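Local coordinates for protein endoglucanase E-5 (Thermobifida fusca, PDB 2CKS) that hydrolyses internal beta-1,4-glucosidic linkages in cellulose, lichenin and cereal beta-D-glucans through its family 5 TIM-barrel catalytic domain, at residues Y134-I148 against D163-S176. Numbering follows the deposited sequence. Where two conformers were deposited one is given.
With NA (sodium ion), chain H.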
ATOM      1  N   TYR A 134      -3.283   5.031   6.926  1.00  5.92           N
ATOM      2  CA  TYR A 134      -4.615   4.681   6.428  1.00  6.12           C
ATOM      3  C   TYR A 134      -4.716   4.951   4.942  1.00  6.06           C
ATOM      4  O   TYR A 134      -4.545   6.083   4.516  1.00  7.05           O
ATOM      5  CB  TYR A 134      -5.675   5.510   7.159  1.00  6.00           C
ATOM      6  CG  TYR A 134      -5.698   5.270   8.641  1.00  8.19           C
ATOM      7  CD1 TYR A 134      -6.517   4.312   9.180  1.00 12.25           C
ATOM      8  CD2 TYR A 134      -4.877   5.981   9.500  1.00 11.22           C
ATOM      9  CE1 TYR A 134      -6.544   4.076  10.535  1.00 13.39           C
ATOM     10  CE2 TYR A 134      -4.900   5.741  10.864  1.00 12.89           C
ATOM     11  CZ  TYR A 134      -5.737   4.789  11.370  1.00 13.45           C
ATOM     12  OH  TYR A 134      -5.759   4.542  12.724  1.00 15.18           O
ATOM     13  N   GLU A 135      -4.990   3.920   4.156  1.00  5.92           N
ATOM     14  CA  GLU A 135      -5.132   4.048   2.709  1.00  5.45           C
ATOM     15  C   GLU A 135      -6.621   3.940   2.386  1.00  5.16           C
ATOM     16  O   GLU A 135      -7.189   2.858   2.417  1.00  5.80           O
ATOM     17  CB  GLU A 135      -4.326   2.964   1.992  1.00  5.58           C
ATOM     18  CG  GLU A 135      -4.417   3.024   0.469  1.00  6.70           C
ATOM     19  CD  GLU A 135      -3.482   2.055  -0.230  1.00 10.25           C
ATOM     20  OE1 GLU A 135      -3.375   2.141  -1.473  1.00 10.54           O
ATOM     21  OE2 GLU A 135      -2.843   1.220   0.454  1.00  9.39           O
ATOM     22  N   ILE A 136      -7.246   5.067   2.069  1.00  5.55           N
ATOM     23  CA  ILE A 136      -8.715   5.157   2.088  1.00  5.55           C
ATOM     24  C   ILE A 136      -9.439   4.736   0.798  1.00  5.84           C
ATOM     25  O   ILE A 136     -10.658   4.585   0.807  1.00  6.82           O
ATOM     26  CB  ILE A 136      -9.168   6.566   2.519  1.00  5.43           C
ATOM     27  CG1 ILE A 136      -8.628   7.629   1.557  1.00  5.53           C
ATOM     28  CG2 ILE A 136      -8.747   6.829   3.962  1.00  6.28           C
ATOM     29  CD1 ILE A 136      -9.265   8.986   1.735  1.00  5.39           C
ATOM     30  N   ALA A 137      -8.695   4.514  -0.285  1.00  6.29           N
ATOM     31  CA  ALA A 137      -9.279   4.080  -1.555  1.00  6.90           C
ATOM     32  C   ALA A 137      -8.194   3.575  -2.507  1.00  7.14           C
ATOM     33  O   ALA A 137      -7.650   4.340  -3.299  1.00  8.15           O
ATOM     34  CB  ALA A 137     -10.053   5.232  -2.200  1.00  7.20           C
ATOM     35  N   ASN A 138      -7.893   2.286  -2.410  1.00  7.10           N
ATOM     36  CA  ASN A 138      -6.842   1.627  -3.202  1.00  6.59           C
ATOM     37  C   ASN A 138      -6.682   2.127  -4.647  1.00  6.63           C
ATOM     38  O   ASN A 138      -5.668   2.760  -4.979  1.00  6.61           O
ATOM     39  CB  ASN A 138      -7.101   0.114  -3.181  1.00  7.08           C
ATOM     40  CG  ASN A 138      -6.329  -0.645  -4.235  1.00  7.05           C
ATOM     41  OD1 ASN A 138      -5.110  -0.524  -4.334  1.00  7.76           O
ATOM     42  ND2 ASN A 138      -7.047  -1.423  -5.056  1.00  7.14           N
ATOM     43  N   GLU A 139      -7.668   1.834  -5.498  0.70  6.22           N
ATOM     44  CA  GLU A 139      -7.574   2.108  -6.937  0.70  5.89           C
ATOM     45  C   GLU A 139      -8.863   2.697  -7.517  0.70  5.63           C
ATOM     46  O   GLU A 139      -9.628   2.005  -8.182  0.70  3.40           O
ATOM     47  CB  GLU A 139      -7.153   0.842  -7.703  0.70  6.51           C
ATOM     48  CG  GLU A 139      -5.663   0.552  -7.593  0.70  8.10           C
ATOM     49  CD  GLU A 139      -5.153  -0.477  -8.590  0.70 10.71           C
ATOM     50  OE1 GLU A 139      -5.987  -1.122  -9.272  0.70 13.02           O
ATOM     51  OE2 GLU A 139      -3.904  -0.647  -8.692  0.70 12.55           O
ATOM     52  N   PRO A 140      -9.080   3.994  -7.297  1.00  5.59           N
ATOM     53  CA  PRO A 140     -10.199   4.684  -7.954  1.00  6.04           C
ATOM     54  C   PRO A 140     -10.074   4.531  -9.458  1.00  6.48           C
ATOM     55  O   PRO A 140      -8.971   4.594  -9.983  1.00  7.22           O
ATOM     56  CB  PRO A 140     -10.003   6.159  -7.558  1.00  6.16           C
ATOM     57  CG  PRO A 140      -9.171   6.123  -6.299  1.00  5.75           C
ATOM     58  CD  PRO A 140      -8.284   4.919  -6.470  1.00  5.83           C
ATOM     59  N   ASN A 141     -11.177   4.283 -10.145  1.00  6.89           N
ATOM     60  CA  ASN A 141     -11.161   4.261 -11.595  1.00  7.35           C
ATOM     61  C   ASN A 141     -12.525   4.641 -12.156  1.00  8.29           C
ATOM     62  O   ASN A 141     -13.558   4.406 -11.526  1.00  8.27           O
ATOM     63  CB  ASN A 141     -10.674   2.894 -12.121  1.00  7.36           C
ATOM     64  CG  ASN A 141     -11.520   1.731 -11.644  1.00  6.90           C
ATOM     65  OD1 ASN A 141     -12.436   1.296 -12.349  1.00  9.32           O
ATOM     66  ND2 ASN A 141     -11.205   1.196 -10.455  1.00  6.54           N
ATOM     67  N   GLY A 142     -12.495   5.268 -13.326  1.00  8.88           N
ATOM     68  CA  GLY A 142     -13.696   5.732 -13.996  1.00  9.67           C
ATOM     69  C   GLY A 142     -14.274   7.003 -13.402  1.00 10.05           C
ATOM     70  O   GLY A 142     -15.394   7.384 -13.741  1.00 11.21           O
ATOM     71  N   VAL A 143     -13.510   7.663 -12.528  1.00  9.78           N
ATOM     72  CA  VAL A 143     -13.961   8.867 -11.831  1.00  9.30           C
ATOM     73  C   VAL A 143     -12.966  10.020 -11.984  1.00  9.08           C
ATOM     74  O   VAL A 143     -11.759   9.822 -12.176  1.00  8.67           O
ATOM     75  CB  VAL A 143     -14.244   8.603 -10.321  1.00  9.72           C
ATOM     76  CG1 VAL A 143     -15.426   7.657 -10.144  1.00 10.61           C
ATOM     77  CG2 VAL A 143     -13.002   8.074  -9.605  1.00  9.99           C
ATOM     78  N   SER A 144     -13.488  11.236 -11.890  1.00  8.66           N
ATOM     79  CA  SER A 144     -12.672  12.432 -11.984  1.00  8.54           C
ATOM     80  C   SER A 144     -11.835  12.609 -10.732  1.00  7.61           C
ATOM     81  O   SER A 144     -12.177  12.092  -9.661  1.00  7.45           O
ATOM     82  CB  SER A 144     -13.556  13.666 -12.153  1.00  8.71           C
ATOM     83  OG  SER A 144     -14.322  13.897 -10.986  1.00  9.74           O
ATOM     84  N   TRP A 145     -10.762  13.375 -10.861  1.00  7.23           N
ATOM     85  CA  TRP A 145      -9.973  13.757  -9.698  1.00  7.34           C
ATOM     86  C   TRP A 145     -10.810  14.538  -8.683  1.00  7.62           C
ATOM     87  O   TRP A 145     -10.720  14.292  -7.481  1.00  7.73           O
ATOM     88  CB  TRP A 145      -8.710  14.541 -10.076  1.00  7.19           C
ATOM     89  CG  TRP A 145      -8.057  15.069  -8.838  1.00  5.75           C
ATOM     90  CD1 TRP A 145      -7.923  16.362  -8.478  1.00  5.44           C
ATOM     91  CD2 TRP A 145      -7.537  14.293  -7.747  1.00  5.36           C
ATOM     92  NE1 TRP A 145      -7.338  16.457  -7.239  1.00  5.46           N
ATOM     93  CE2 TRP A 145      -7.093  15.195  -6.768  1.00  5.12           C
ATOM     94  CE3 TRP A 145      -7.408  12.921  -7.497  1.00  6.15           C
ATOM     95  CZ2 TRP A 145      -6.522  14.778  -5.568  1.00  5.43           C
ATOM     96  CZ3 TRP A 145      -6.849  12.509  -6.307  1.00  6.37           C
ATOM     97  CH2 TRP A 145      -6.415  13.431  -5.355  1.00  6.48           C
ATOM     98  N   ALA A 146     -11.649  15.465  -9.145  1.00  7.77           N
ATOM     99  CA  ALA A 146     -12.497  16.217  -8.212  1.00  7.74           C
ATOM    100  C   ALA A 146     -13.384  15.322  -7.343  1.00  7.64           C
ATOM    101  O   ALA A 146     -13.617  15.628  -6.179  1.00  8.12           O
ATOM    102  CB  ALA A 146     -13.337  17.253  -8.943  1.00  8.36           C
ATOM    103  N   SER A 147     -13.877  14.218  -7.897  0.50  7.58           N
ATOM    104  CA  SER A 147     -14.734  13.325  -7.129  0.50  7.80           C
ATOM    105  C   SER A 147     -13.920  12.515  -6.122  0.50  7.43           C
ATOM    106  O   SER A 147     -14.416  12.208  -5.045  0.50  7.56           O
ATOM    107  CB  SER A 147     -15.541  12.406  -8.043  0.50  7.88           C
ATOM    108  OG  SER A 147     -14.746  11.356  -8.542  0.50  9.10           O
ATOM    109  N   ILE A 148     -12.677  12.178  -6.465  1.00  7.11           N
ATOM    110  CA  ILE A 148     -11.801  11.484  -5.512  1.00  6.68           C
ATOM    111  C   ILE A 148     -11.463  12.421  -4.370  1.00  6.49           C
ATOM    112  O   ILE A 148     -11.506  12.028  -3.218  1.00  6.27           O
ATOM    113  CB  ILE A 148     -10.523  10.949  -6.182  1.00  6.81           C
ATOM    114  CG1 ILE A 148     -10.878   9.911  -7.243  1.00  7.02           C
ATOM    115  CG2 ILE A 148      -9.601  10.327  -5.121  1.00  7.73           C
ATOM    116  CD1 ILE A 148      -9.737   9.606  -8.179  1.00  7.30           C
ATOM    117  N   ASP A 163      -8.107   9.997  15.438  1.00  8.63           N
ATOM    118  CA  ASP A 163      -6.683   9.745  15.357  1.00  9.16           C
ATOM    119  C   ASP A 163      -6.099  10.892  14.534  1.00  9.24           C
ATOM    120  O   ASP A 163      -5.865  10.751  13.346  1.00  9.39           O
ATOM    121  CB  ASP A 163      -6.469   8.388  14.692  1.00  9.37           C
ATOM    122  CG  ASP A 163      -5.043   7.925  14.727  1.00 12.55           C
ATOM    123  OD1 ASP A 163      -4.216   8.502  15.472  1.00 14.44           O
ATOM    124  OD2 ASP A 163      -4.664   6.945  14.043  1.00 15.55           O
ATOM    125  N   PRO A 164      -5.916  12.050  15.166  1.00  9.00           N
ATOM    126  CA  PRO A 164      -5.521  13.255  14.429  1.00  8.94           C
ATOM    127  C   PRO A 164      -4.128  13.232  13.797  1.00  9.17           C
ATOM    128  O   PRO A 164      -3.891  13.973  12.845  1.00  9.77           O
ATOM    129  CB  PRO A 164      -5.603  14.359  15.495  1.00  9.23           C
ATOM    130  CG  PRO A 164      -5.434  13.645  16.780  1.00  9.42           C
ATOM    131  CD  PRO A 164      -6.108  12.321  16.602  1.00  9.56           C
ATOM    132  N   ASP A 165      -3.208  12.451  14.355  0.60  9.43           N
ATOM    133  CA  ASP A 165      -1.777  12.553  14.011  0.60  9.75           C
ATOM    134  C   ASP A 165      -1.255  11.435  13.109  0.60  9.44           C
ATOM    135  O   ASP A 165      -0.066  11.090  13.136  0.60 10.33           O
ATOM    136  CB  ASP A 165      -0.938  12.597  15.285  0.60 10.00           C
ATOM    137  CG  ASP A 165      -1.129  11.368  16.170  0.60 11.63           C
ATOM    138  OD1 ASP A 165      -1.957  10.482  15.856  0.60 12.64           O
ATOM    139  OD2 ASP A 165      -0.491  11.214  17.229  0.60 14.97           O
ATOM    140  N   SER A 166      -2.155  10.857  12.321  0.50  8.86           N
ATOM    141  CA  SER A 166      -1.831   9.724  11.459  0.50  8.37           C
ATOM    142  C   SER A 166      -1.785  10.153  10.001  0.50  7.62           C
ATOM    143  O   SER A 166      -2.435  11.126   9.596  0.50  7.54           O
ATOM    144  CB  SER A 166      -2.860   8.609  11.631  0.50  8.58           C
ATOM    145  OG  SER A 166      -4.159   9.061  11.291  0.50  8.97           O
ATOM    146  N   VAL A 167      -1.003   9.423   9.216  1.00  7.05           N
ATOM    147  CA  VAL A 167      -0.823   9.734   7.816  1.00  6.17           C
ATOM    148  C   VAL A 167      -1.896   9.007   7.045  1.00  5.93           C
ATOM    149  O   VAL A 167      -2.182   7.844   7.318  1.00  5.36           O
ATOM    150  CB  VAL A 167       0.553   9.262   7.335  1.00  6.66           C
ATOM    151  CG1 VAL A 167       0.712   9.498   5.842  1.00  6.17           C
ATOM    152  CG2 VAL A 167       1.652   9.980   8.113  1.00  6.60           C
ATOM    153  N   ILE A 168      -2.499   9.710   6.100  1.00  4.90           N
ATOM    154  CA  ILE A 168      -3.518   9.142   5.235  1.00  5.11           C
ATOM    155  C   ILE A 168      -3.014   9.175   3.798  1.00  5.01           C
ATOM    156  O   ILE A 168      -2.486  10.178   3.341  1.00  5.18           O
ATOM    157  CB  ILE A 168      -4.845   9.898   5.404  1.00  5.01           C
ATOM    158  CG1 ILE A 168      -5.393   9.649   6.819  1.00  5.47           C
ATOM    159  CG2 ILE A 168      -5.850   9.472   4.347  1.00  4.86           C
ATOM    160  CD1 ILE A 168      -6.482  10.608   7.249  1.00  6.17           C
ATOM    161  N   ILE A 169      -3.168   8.053   3.104  1.00  4.98           N
ATOM    162  CA  ILE A 169      -2.768   7.901   1.721  1.00  5.13           C
ATOM    163  C   ILE A 169      -4.036   7.903   0.866  1.00  4.85           C
ATOM    164  O   ILE A 169      -4.946   7.120   1.096  1.00  4.95           O
ATOM    165  CB  ILE A 169      -1.985   6.586   1.503  1.00  5.35           C
ATOM    166  CG1 ILE A 169      -0.734   6.556   2.386  1.00  5.72           C
ATOM    167  CG2 ILE A 169      -1.607   6.440   0.033  1.00  6.45           C
ATOM    168  CD1 ILE A 169      -0.041   5.194   2.457  1.00  7.51           C
ATOM    169  N   VAL A 170      -4.069   8.763  -0.145  1.00  5.07           N
ATOM    170  CA  VAL A 170      -5.244   8.964  -0.975  1.00  5.55           C
ATOM    171  C   VAL A 170      -4.988   8.411  -2.373  1.00  5.63           C
ATOM    172  O   VAL A 170      -4.003   8.770  -3.020  1.00  6.00           O
ATOM    173  CB  VAL A 170      -5.578  10.449  -1.081  1.00  5.65           C
ATOM    174  CG1 VAL A 170      -6.782  10.679  -2.004  1.00  6.60           C
ATOM    175  CG2 VAL A 170      -5.838  11.022   0.306  1.00  5.86           C
ATOM    176  N   GLY A 171      -5.873   7.539  -2.830  1.00  5.92           N
ATOM    177  CA  GLY A 171      -5.787   6.967  -4.160  1.00  5.96           C
ATOM    178  C   GLY A 171      -5.933   8.033  -5.231  1.00  6.12           C
ATOM    179  O   GLY A 171      -6.458   9.101  -4.967  1.00  6.25           O
ATOM    180  N   THR A 172      -5.455   7.736  -6.429  1.00  6.06           N
ATOM    181  CA  THR A 172      -5.468   8.698  -7.522  1.00  6.44           C
ATOM    182  C   THR A 172      -6.175   8.145  -8.755  1.00  6.86           C
ATOM    183  O   THR A 172      -6.550   6.971  -8.814  1.00  5.78           O
ATOM    184  CB  THR A 172      -4.030   9.196  -7.836  1.00  6.56           C
ATOM    185  OG1 THR A 172      -3.156   8.108  -8.166  1.00  7.41           O
ATOM    186  CG2 THR A 172      -3.398   9.852  -6.611  1.00  7.25           C
ATOM    187  N   ARG A 173      -6.389   9.011  -9.732  1.00  7.29           N
ATOM    188  CA  ARG A 173      -7.155   8.644 -10.919  1.00  7.96           C
ATOM    189  C   ARG A 173      -6.542   7.478 -11.680  1.00  7.94           C
ATOM    190  O   ARG A 173      -5.328   7.347 -11.758  1.00  7.48           O
ATOM    191  CB  ARG A 173      -7.205   9.825 -11.874  1.00  8.56           C
ATOM    192  CG  ARG A 173      -8.210  10.866 -11.552  1.00 11.90           C
ATOM    193  CD  ARG A 173      -8.373  11.843 -12.710  1.00 13.82           C
ATOM    194  NE  ARG A 173      -9.143  11.281 -13.820  1.00 16.00           N
ATOM    195  CZ  ARG A 173      -9.125  11.740 -15.074  1.00 17.31           C
ATOM    196  NH1 ARG A 173      -8.380  12.788 -15.421  1.00 17.69           N
ATOM    197  NH2 ARG A 173      -9.877  11.150 -15.995  1.00 19.18           N
ATOM    198  N   GLY A 174      -7.395   6.646 -12.269  1.00  7.86           N
ATOM    199  CA  GLY A 174      -6.939   5.637 -13.203  1.00  7.94           C
ATOM    200  C   GLY A 174      -6.142   4.531 -12.553  1.00  8.05           C
ATOM    201  O   GLY A 174      -4.983   4.292 -12.896  1.00  8.06           O
ATOM    202  N   TRP A 175      -6.783   3.848 -11.617  1.00  7.76           N
ATOM    203  CA  TRP A 175      -6.148   2.791 -10.832  1.00  7.45           C
ATOM    204  C   TRP A 175      -4.893   3.302 -10.126  1.00  6.67           C
ATOM    205  O   TRP A 175      -3.846   2.653 -10.101  1.00  6.92           O
ATOM    206  CB  TRP A 175      -5.845   1.567 -11.696  1.00  7.63           C
ATOM    207  CG  TRP A 175      -7.068   0.967 -12.272  1.00  9.79           C
ATOM    208  CD1 TRP A 175      -7.864   0.026 -11.703  1.00 11.16           C
ATOM    209  CD2 TRP A 175      -7.658   1.287 -13.531  1.00 12.63           C
ATOM    210  NE1 TRP A 175      -8.905  -0.284 -12.544  1.00 13.25           N
ATOM    211  CE2 TRP A 175      -8.807   0.484 -13.673  1.00 13.87           C
ATOM    212  CE3 TRP A 175      -7.320   2.156 -14.569  1.00 14.31           C
ATOM    213  CZ2 TRP A 175      -9.618   0.530 -14.808  1.00 15.60           C
ATOM    214  CZ3 TRP A 175      -8.131   2.204 -15.697  1.00 16.88           C
ATOM    215  CH2 TRP A 175      -9.265   1.396 -15.803  1.00 16.32           C
ATOM    216  N   SER A 176      -5.031   4.474  -9.521  1.00  6.31           N
ATOM    217  CA  SER A 176      -3.941   5.119  -8.800  1.00  5.90           C
ATOM    218  C   SER A 176      -2.681   5.233  -9.660  1.00  6.37           C
ATOM    219  O   SER A 176      -1.570   4.975  -9.204  1.00  6.14           O
ATOM    220  CB  SER A 176      -3.685   4.422  -7.463  1.00  5.91           C
ATOM    221  OG  SER A 176      -4.703   4.782  -6.542  1.00  6.16           O
TER
HETATM  222 NA    NA H1436      -1.981   7.641  16.260  0.60 12.70          NA
HETATM  223  O   HOH W   1      -6.124   5.553  -0.858  1.00 10.10           O
HETATM  224  O   HOH W   2     -10.356   7.512 -12.268  1.00  9.94           O
HETATM  225  O   HOH W   3      -2.901   5.354  14.852  1.00 15.45           O
HETATM  226  O   HOH W   4      -0.820   8.931  17.924  1.00 27.89           O
HETATM  227  O   HOH W   5      -0.115   8.151  14.338  0.50 12.86           O
HETATM  228  O   HOH W   6      -1.510   8.224  14.649  0.40 16.14           O
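Tyr134 and Ile168 pair in parallel where neighbouring strands 132-135 and 168-170 of the TIM barrel meet, a worked example of a beta-alpha-beta unit. Tyr134 N donates to Val167 O, Ile169 N to Tyr134 O (2.8 Å), and Ile136 N to Ile169 O. With CG anti to its carbonyl carbon (chi1 -61°), the tyrosine ring reaches past Ser166, and its hydroxyl donates to the anti lone pair of Asp163 OD2 (3.0 Å). Asp163 OD1 binds sodium with Asp165 OD1, waters and main-chain oxygens of Ala127 and Lys129; zinc uses the same carboxylates. A phenylalanine here would probably leave Asp163 OD2 without its tyrosine hydroxyl and the carboxylate freer to turn. Packing is tight where Ile136 CG2 meets Ile168 CG2 (3.9 Å), where Trp145 and Ile148 of helix 145-162 cover Val170, and at Gly171, whose beta carbon would run into Ala137 O and Pro140 CD. By contrast, the loops beyond the strands' C-terminal ends are more exposed at Asn141, its amide stacked nearly parallel on the Trp175 ring (7°). Ser176 OG donates to Asn138 O (2.7 Å) and Trp175 N to Pro140 O (2.8 Å); bonds flanking buried Glu139 are consistent with helping position this probable proton donor.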